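Local coordinates for protein restriction endonuclease S subunits (Thermoanaerobacter tengcongensis, PDB 3OKG) that probably binds DNA as the specificity subunit of a type I restriction-modification methyltransferase, which is composed of M and S polypeptides, at residues 232-244 with 309-322. Sequence-based numbering, arbitrary orientation.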
ATOM      1  N   ARG A 232      40.255  12.781   8.451  1.00 24.24           N
ATOM      2  CA  ARG A 232      40.127  11.341   8.261  1.00 23.84           C
ATOM      3  C   ARG A 232      39.308  10.772   9.415  1.00 20.51           C
ATOM      4  O   ARG A 232      39.551  11.106  10.573  1.00 24.57           O
ATOM      5  CB  ARG A 232      41.504  10.679   8.209  1.00 29.07           C
ATOM      6  CG  ARG A 232      42.361  11.120   7.035  1.00 37.75           C
ATOM      7  CD  ARG A 232      43.809  10.690   7.216  1.00 30.74           C
ATOM      8  NE  ARG A 232      44.345  11.107   8.508  1.00 69.26           N
ATOM      9  CZ  ARG A 232      44.911  12.289   8.736  1.00 32.75           C
ATOM     10  NH1 ARG A 232      45.372  12.583   9.943  1.00 30.69           N
ATOM     11  NH2 ARG A 232      45.017  13.176   7.756  1.00 37.04           N
ATOM     12  N   LEU A 233      38.332   9.923   9.104  1.00 24.62           N
ATOM     13  CA  LEU A 233      37.420   9.430  10.137  1.00 23.70           C
ATOM     14  C   LEU A 233      38.218   8.979  11.367  1.00 22.39           C
ATOM     15  O   LEU A 233      37.805   9.218  12.511  1.00 27.67           O
ATOM     16  CB  LEU A 233      36.598   8.250   9.600  1.00 28.53           C
ATOM     17  CG  LEU A 233      35.462   7.759  10.494  1.00 36.79           C
ATOM     18  CD1 LEU A 233      34.532   8.919  10.877  1.00 31.06           C
ATOM     19  CD2 LEU A 233      34.697   6.639   9.795  1.00 28.33           C
ATOM     20  N   GLY A 234      39.346   8.313  11.131  1.00 28.93           N
ATOM     21  CA  GLY A 234      40.233   7.897  12.222  1.00 26.63           C
ATOM     22  C   GLY A 234      40.561   9.007  13.216  1.00 35.05           C
ATOM     23  O   GLY A 234      40.747   8.756  14.403  1.00 24.68           O
ATOM     24  N   GLU A 235      40.614  10.255  12.752  1.00 26.58           N
ATOM     25  CA  GLU A 235      40.979  11.371  13.639  1.00 24.36           C
ATOM     26  C   GLU A 235      39.903  11.769  14.622  1.00 28.25           C
ATOM     27  O   GLU A 235      40.199  12.327  15.683  1.00 25.67           O
ATOM     28  CB  GLU A 235      41.276  12.634  12.819  1.00 24.24           C
ATOM     29  CG  GLU A 235      42.381  12.523  11.804  1.00 29.69           C
ATOM     30  CD  GLU A 235      42.651  13.860  11.159  1.00 35.57           C
ATOM     31  OE1 GLU A 235      43.115  14.778  11.879  1.00 30.23           O
ATOM     32  OE2 GLU A 235      42.383  13.990   9.944  1.00 26.88           O
ATOM     33  N   VAL A 236      38.641  11.566  14.241  1.00 23.21           N
ATOM     34  CA  VAL A 236      37.536  12.068  15.041  1.00 22.85           C
ATOM     35  C   VAL A 236      36.577  10.929  15.483  1.00 24.76           C
ATOM     36  O   VAL A 236      35.458  11.177  15.936  1.00 28.72           O
ATOM     37  CB  VAL A 236      36.790  13.162  14.234  1.00 23.50           C
ATOM     38  CG1 VAL A 236      37.753  14.350  13.970  1.00 26.28           C
ATOM     39  CG2 VAL A 236      36.334  12.592  12.895  1.00 22.54           C
ATOM     40  N   CYS A 237      37.045   9.691  15.373  1.00 30.94           N
ATOM     41  CA  CYS A 237      36.201   8.526  15.621  1.00 32.42           C
ATOM     42  C   CYS A 237      37.047   7.330  16.069  1.00 33.29           C
ATOM     43  O   CYS A 237      38.075   7.018  15.452  1.00 29.07           O
ATOM     44  CB  CYS A 237      35.419   8.184  14.344  1.00 29.67           C
ATOM     45  SG  CYS A 237      33.965   7.140  14.600  1.00 38.61           S
ATOM     46  N   ASP A 238      36.635   6.679  17.158  1.00 29.52           N
ATOM     47  CA  ASP A 238      37.261   5.417  17.558  1.00 32.97           C
ATOM     48  C   ASP A 238      36.650   4.314  16.711  1.00 40.47           C
ATOM     49  O   ASP A 238      35.424   4.240  16.573  1.00 32.09           O
ATOM     50  CB  ASP A 238      37.002   5.112  19.032  1.00 32.09           C
ATOM     51  CG  ASP A 238      37.599   6.149  19.955  1.00 44.85           C
ATOM     52  OD1 ASP A 238      38.637   6.729  19.597  1.00 45.30           O
ATOM     53  OD2 ASP A 238      37.028   6.387  21.037  1.00 63.94           O
ATOM     54  N   ILE A 239      37.499   3.470  16.131  1.00 27.81           N
ATOM     55  CA  ILE A 239      37.029   2.385  15.283  1.00 26.24           C
ATOM     56  C   ILE A 239      37.420   1.043  15.898  1.00 38.32           C
ATOM     57  O   ILE A 239      38.581   0.814  16.226  1.00 33.49           O
ATOM     58  CB  ILE A 239      37.601   2.495  13.873  1.00 25.72           C
ATOM     59  CG1 ILE A 239      37.221   3.854  13.258  1.00 31.14           C
ATOM     60  CG2 ILE A 239      37.093   1.381  13.006  1.00 32.71           C
ATOM     61  CD1 ILE A 239      37.654   3.999  11.826  1.00 48.20           C
ATOM     62  N   ILE A 240      36.440   0.165  16.025  1.00 32.62           N
ATOM     63  CA  ILE A 240      36.570  -1.118  16.717  1.00 37.10           C
ATOM     64  C   ILE A 240      36.110  -2.218  15.754  1.00 48.66           C
ATOM     65  O   ILE A 240      34.937  -2.262  15.402  1.00 39.83           O
ATOM     66  CB  ILE A 240      35.618  -1.127  17.936  1.00 47.13           C
ATOM     67  CG1 ILE A 240      35.970   0.003  18.913  1.00 44.59           C
ATOM     68  CG2 ILE A 240      35.605  -2.482  18.632  1.00 48.60           C
ATOM     69  CD1 ILE A 240      35.123   1.274  18.741  1.00 55.71           C
ATOM     70  N   MET A 241      37.013  -3.084  15.293  1.00 29.90           N
ATOM     71  CA  MET A 241      36.594  -4.177  14.410  1.00 35.69           C
ATOM     72  C   MET A 241      36.067  -5.332  15.272  1.00 40.25           C
ATOM     73  O   MET A 241      36.735  -5.761  16.203  1.00 37.56           O
ATOM     74  CB  MET A 241      37.750  -4.684  13.550  1.00 41.23           C
ATOM     75  CG  MET A 241      38.410  -3.666  12.633  1.00 57.79           C
ATOM     76  SD  MET A 241      37.294  -2.971  11.405  1.00 43.24           S
ATOM     77  CE  MET A 241      36.662  -1.604  12.347  1.00 72.22           C
ATOM     78  N   GLY A 242      34.878  -5.837  14.966  1.00 36.38           N
ATOM     79  CA  GLY A 242      34.301  -6.891  15.788  1.00 32.92           C
ATOM     80  C   GLY A 242      35.053  -8.212  15.659  1.00 41.71           C
ATOM     81  O   GLY A 242      35.747  -8.452  14.660  1.00 41.30           O
ATOM     82  N   GLN A 243      34.913  -9.073  16.666  1.00 46.28           N
ATOM     83  CA  GLN A 243      35.547 -10.391  16.642  1.00 49.51           C
ATOM     84  C   GLN A 243      34.584 -11.465  17.117  1.00 44.20           C
ATOM     85  O   GLN A 243      33.779 -11.218  18.007  1.00 41.96           O
ATOM     86  CB  GLN A 243      36.736 -10.443  17.594  1.00 47.18           C
ATOM     87  CG  GLN A 243      37.924  -9.563  17.270  1.00 61.14           C
ATOM     88  CD  GLN A 243      39.037  -9.807  18.266  1.00 64.67           C
ATOM     89  OE1 GLN A 243      39.351  -8.952  19.095  1.00 66.72           O
ATOM     90  NE2 GLN A 243      39.607 -11.007  18.223  1.00 69.79           N
ATOM     91  N   SER A 244      34.711 -12.659  16.548  1.00 52.92           N
ATOM     92  CA  SER A 244      33.963 -13.820  17.022  1.00 66.32           C
ATOM     93  C   SER A 244      34.567 -14.347  18.319  1.00 51.20           C
ATOM     94  O   SER A 244      35.725 -14.770  18.342  1.00 54.59           O
ATOM     95  CB  SER A 244      33.956 -14.927  15.962  1.00 49.54           C
ATOM     96  OG  SER A 244      35.272 -15.269  15.572  1.00 78.51           O
ATOM     97  N   ILE A 309      30.146  -7.134  19.320  1.00 31.26           N
ATOM     98  CA  ILE A 309      30.025  -7.350  17.891  1.00 37.48           C
ATOM     99  C   ILE A 309      31.036  -8.354  17.359  1.00 42.15           C
ATOM    100  O   ILE A 309      32.171  -8.424  17.841  1.00 38.44           O
ATOM    101  CB  ILE A 309      30.209  -6.007  17.151  1.00 37.93           C
ATOM    102  CG1 ILE A 309      31.560  -5.365  17.530  1.00 31.61           C
ATOM    103  CG2 ILE A 309      29.056  -5.056  17.514  1.00 35.68           C
ATOM    104  CD1 ILE A 309      31.984  -4.205  16.624  1.00 40.71           C
ATOM    105  N   GLY A 310      30.626  -9.111  16.346  1.00 39.38           N
ATOM    106  CA  GLY A 310      31.472 -10.129  15.758  1.00 34.59           C
ATOM    107  C   GLY A 310      32.093  -9.762  14.427  1.00 44.86           C
ATOM    108  O   GLY A 310      32.030  -8.614  13.979  1.00 45.67           O
ATOM    109  N   ARG A 311      32.708 -10.766  13.806  1.00 42.95           N
ATOM    110  CA  ARG A 311      33.370 -10.664  12.500  1.00 50.60           C
ATOM    111  C   ARG A 311      32.752  -9.676  11.523  1.00 45.18           C
ATOM    112  O   ARG A 311      33.456  -9.079  10.711  1.00 44.79           O
ATOM    113  CB  ARG A 311      33.285 -12.015  11.785  1.00 53.75           C
ATOM    114  CG  ARG A 311      34.507 -12.899  11.783  1.00 74.35           C
ATOM    115  CD  ARG A 311      34.400 -13.772  10.540  1.00 73.73           C
ATOM    116  NE  ARG A 311      34.967 -15.109  10.669  1.00 98.51           N
ATOM    117  CZ  ARG A 311      34.780 -16.076   9.772  1.00103.06           C
ATOM    118  NH1 ARG A 311      34.041 -15.847   8.691  1.00 90.25           N
ATOM    119  NH2 ARG A 311      35.326 -17.272   9.954  1.00 94.38           N
ATOM    120  N   GLY A 312      31.426  -9.573  11.545  1.00 45.88           N
ATOM    121  CA  GLY A 312      30.703  -8.907  10.477  1.00 53.02           C
ATOM    122  C   GLY A 312      30.549  -7.410  10.648  1.00 36.61           C
ATOM    123  O   GLY A 312      30.203  -6.701   9.689  1.00 38.98           O
ATOM    124  N   LEU A 313      30.800  -6.936  11.864  1.00 36.82           N
ATOM    125  CA  LEU A 313      30.567  -5.539  12.218  1.00 36.34           C
ATOM    126  C   LEU A 313      31.843  -4.794  12.602  1.00 46.68           C
ATOM    127  O   LEU A 313      32.815  -5.398  13.055  1.00 35.53           O
ATOM    128  CB  LEU A 313      29.608  -5.465  13.402  1.00 34.09           C
ATOM    129  CG  LEU A 313      28.203  -6.018  13.144  1.00 35.94           C
ATOM    130  CD1 LEU A 313      27.338  -5.819  14.355  1.00 33.71           C
ATOM    131  CD2 LEU A 313      27.603  -5.331  11.920  1.00 34.86           C
ATOM    132  N   ALA A 314      31.827  -3.479  12.402  1.00 32.80           N
ATOM    133  CA  ALA A 314      32.717  -2.574  13.118  1.00 35.29           C
ATOM    134  C   ALA A 314      31.819  -1.621  13.917  1.00 32.43           C
ATOM    135  O   ALA A 314      30.682  -1.375  13.530  1.00 35.15           O
ATOM    136  CB  ALA A 314      33.595  -1.802  12.133  1.00 34.47           C
ATOM    137  N   ALA A 315      32.305  -1.116  15.046  1.00 37.74           N
ATOM    138  CA  ALA A 315      31.610  -0.045  15.756  1.00 32.38           C
ATOM    139  C   ALA A 315      32.429   1.255  15.674  1.00 32.56           C
ATOM    140  O   ALA A 315      33.657   1.237  15.815  1.00 33.03           O
ATOM    141  CB  ALA A 315      31.367  -0.425  17.191  1.00 35.19           C
ATOM    142  N   LEU A 316      31.750   2.372  15.432  1.00 26.47           N
ATOM    143  CA  LEU A 316      32.402   3.680  15.290  1.00 25.34           C
ATOM    144  C   LEU A 316      31.926   4.573  16.405  1.00 27.91           C
ATOM    145  O   LEU A 316      30.716   4.817  16.559  1.00 29.54           O
ATOM    146  CB  LEU A 316      32.033   4.311  13.947  1.00 31.88           C
ATOM    147  CG  LEU A 316      32.110   3.328  12.782  1.00 34.11           C
ATOM    148  CD1 LEU A 316      31.448   3.927  11.538  1.00 37.74           C
ATOM    149  CD2 LEU A 316      33.551   2.968  12.507  1.00 31.62           C
ATOM    150  N   ARG A 317      32.856   5.040  17.219  1.00 26.71           N
ATOM    151  CA  ARG A 317      32.463   5.856  18.354  1.00 28.86           C
ATOM    152  C   ARG A 317      33.012   7.246  18.150  1.00 26.26           C
ATOM    153  O   ARG A 317      34.221   7.455  18.255  1.00 25.01           O
ATOM    154  CB  ARG A 317      32.975   5.289  19.668  1.00 28.76           C
ATOM    155  CG  ARG A 317      32.431   6.054  20.871  1.00 39.26           C
ATOM    156  CD  ARG A 317      32.795   5.385  22.183  1.00 48.85           C
ATOM    157  NE  ARG A 317      32.164   4.070  22.329  1.00 73.51           N
ATOM    158  CZ  ARG A 317      32.809   2.955  22.668  1.00 62.76           C
ATOM    159  NH1 ARG A 317      34.115   2.979  22.915  1.00 80.50           N
ATOM    160  NH2 ARG A 317      32.146   1.816  22.773  1.00 58.04           N
ATOM    161  N   PRO A 318      32.124   8.192  17.829  1.00 30.18           N
ATOM    162  CA  PRO A 318      32.530   9.567  17.522  1.00 29.19           C
ATOM    163  C   PRO A 318      33.243  10.203  18.709  1.00 36.40           C
ATOM    164  O   PRO A 318      32.838  10.023  19.852  1.00 27.63           O
ATOM    165  CB  PRO A 318      31.207  10.285  17.291  1.00 24.93           C
ATOM    166  CG  PRO A 318      30.241   9.204  16.890  1.00 36.61           C
ATOM    167  CD  PRO A 318      30.680   7.972  17.640  1.00 28.65           C
ATOM    168  N   ARG A 319      34.301  10.950  18.436  1.00 27.66           N
ATOM    169  CA  ARG A 319      34.952  11.731  19.475  1.00 30.97           C
ATOM    170  C   ARG A 319      34.163  13.012  19.638  1.00 30.12           C
ATOM    171  O   ARG A 319      33.145  13.198  18.968  1.00 30.47           O
ATOM    172  CB  ARG A 319      36.424  11.965  19.103  1.00 28.62           C
ATOM    173  CG  ARG A 319      37.160  10.632  19.019  1.00 40.34           C
ATOM    174  CD  ARG A 319      38.672  10.744  18.917  1.00 49.52           C
ATOM    175  NE  ARG A 319      39.230   9.476  18.442  1.00 62.31           N
ATOM    176  CZ  ARG A 319      40.497   9.285  18.086  1.00 72.51           C
ATOM    177  NH1 ARG A 319      41.373  10.283  18.154  1.00 58.40           N
ATOM    178  NH2 ARG A 319      40.888   8.088  17.661  1.00 62.87           N
ATOM    179  N   ASP A 320      34.611  13.907  20.512  1.00 31.29           N
ATOM    180  CA  ASP A 320      33.787  15.067  20.842  1.00 37.24           C
ATOM    181  C   ASP A 320      33.534  15.995  19.649  1.00 25.29           C
ATOM    182  O   ASP A 320      32.521  16.676  19.614  1.00 28.23           O
ATOM    183  CB  ASP A 320      34.384  15.868  22.004  1.00 40.53           C
ATOM    184  CG  ASP A 320      34.534  15.041  23.265  1.00 59.24           C
ATOM    185  OD1 ASP A 320      33.716  14.121  23.472  1.00 55.26           O
ATOM    186  OD2 ASP A 320      35.472  15.316  24.045  1.00 61.75           O
ATOM    187  N   SER A 321      34.441  16.034  18.681  1.00 24.93           N
ATOM    188  CA  SER A 321      34.269  16.988  17.578  1.00 28.03           C
ATOM    189  C   SER A 321      33.337  16.485  16.475  1.00 30.71           C
ATOM    190  O   SER A 321      33.173  17.161  15.467  1.00 23.40           O
ATOM    191  CB  SER A 321      35.614  17.360  16.958  1.00 29.20           C
ATOM    192  OG  SER A 321      36.166  16.246  16.277  1.00 35.76           O
ATOM    193  N   LEU A 322      32.755  15.301  16.656  1.00 22.90           N
ATOM    194  CA  LEU A 322      31.925  14.684  15.615  1.00 24.28           C
ATOM    195  C   LEU A 322      30.574  14.242  16.188  1.00 26.87           C
ATOM    196  O   LEU A 322      30.530  13.476  17.156  1.00 26.39           O
ATOM    197  CB  LEU A 322      32.643  13.483  14.986  1.00 25.22           C
ATOM    198  CG  LEU A 322      31.835  12.590  14.019  1.00 25.05           C
ATOM    199  CD1 LEU A 322      31.498  13.352  12.725  1.00 21.41           C
ATOM    200  CD2 LEU A 322      32.618  11.331  13.671  1.00 23.77           C
TER
HETATM  201  O   HOH W   1      43.584   9.385  15.835  1.00 51.94           O
HETATM  202  O   HOH W   2      35.475  -6.978  11.904  1.00 43.21           O
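Asp238 and Arg317 face each other as a hydrogen-bonded pair, and from them an antiparallel ladder runs both ways between 237-241 and 313-318, a worked example of the rule that in such a pairing every second residue pair exchanges both of its backbone bonds. Arg317 N gives a nearly straight bond to Asp238 O (2.8 Å), which also receives the CA-H of Leu316, and Asp238 N returns one to Arg317 O. Ile240 and Ala315 repeat this double exchange. Beyond them Gly242 N reaches Leu313 O at 2.8 Å and Gln243 N reaches Ile309 O, while at the other end Arg319 N bonds Val236 O.

The side chain of Arg319 then turns back over 234-238. Extended from CG to NE, it carries its guanidinium to a salt bridge in which Arg319 NE (3.0 Å) and NH2 (3.3 Å) each give a weak hydrogen bond to one oxygen, OD1 of Asp238. The carboxylate and guanidinium planes stand 44° apart. An asparagine here would probably leave the Arg319 guanidinium without its countercharge and freer to swing into solvent. A water accepts weakly from Arg319 NH1 and donates to Gly234 O. Arg317 NH2, on the same face as Asp238, forms a salt bridge with Asp288, so its charge is met outside these two strands.

The other face is apolar. Cys237 SG meets Leu316 CB at 3.5 Å, and Leu316 CD2 lies alongside Ile239 CG1 at 3.8 Å. Helix 324-333 packs on Cys237 and Leu316, and helix 352-357 on Ile239. The arrangement is that of an antiparallel edge-strand pairing, here closing one side of a four-stranded sheet within the second DNA-specificity (target recognition) domain.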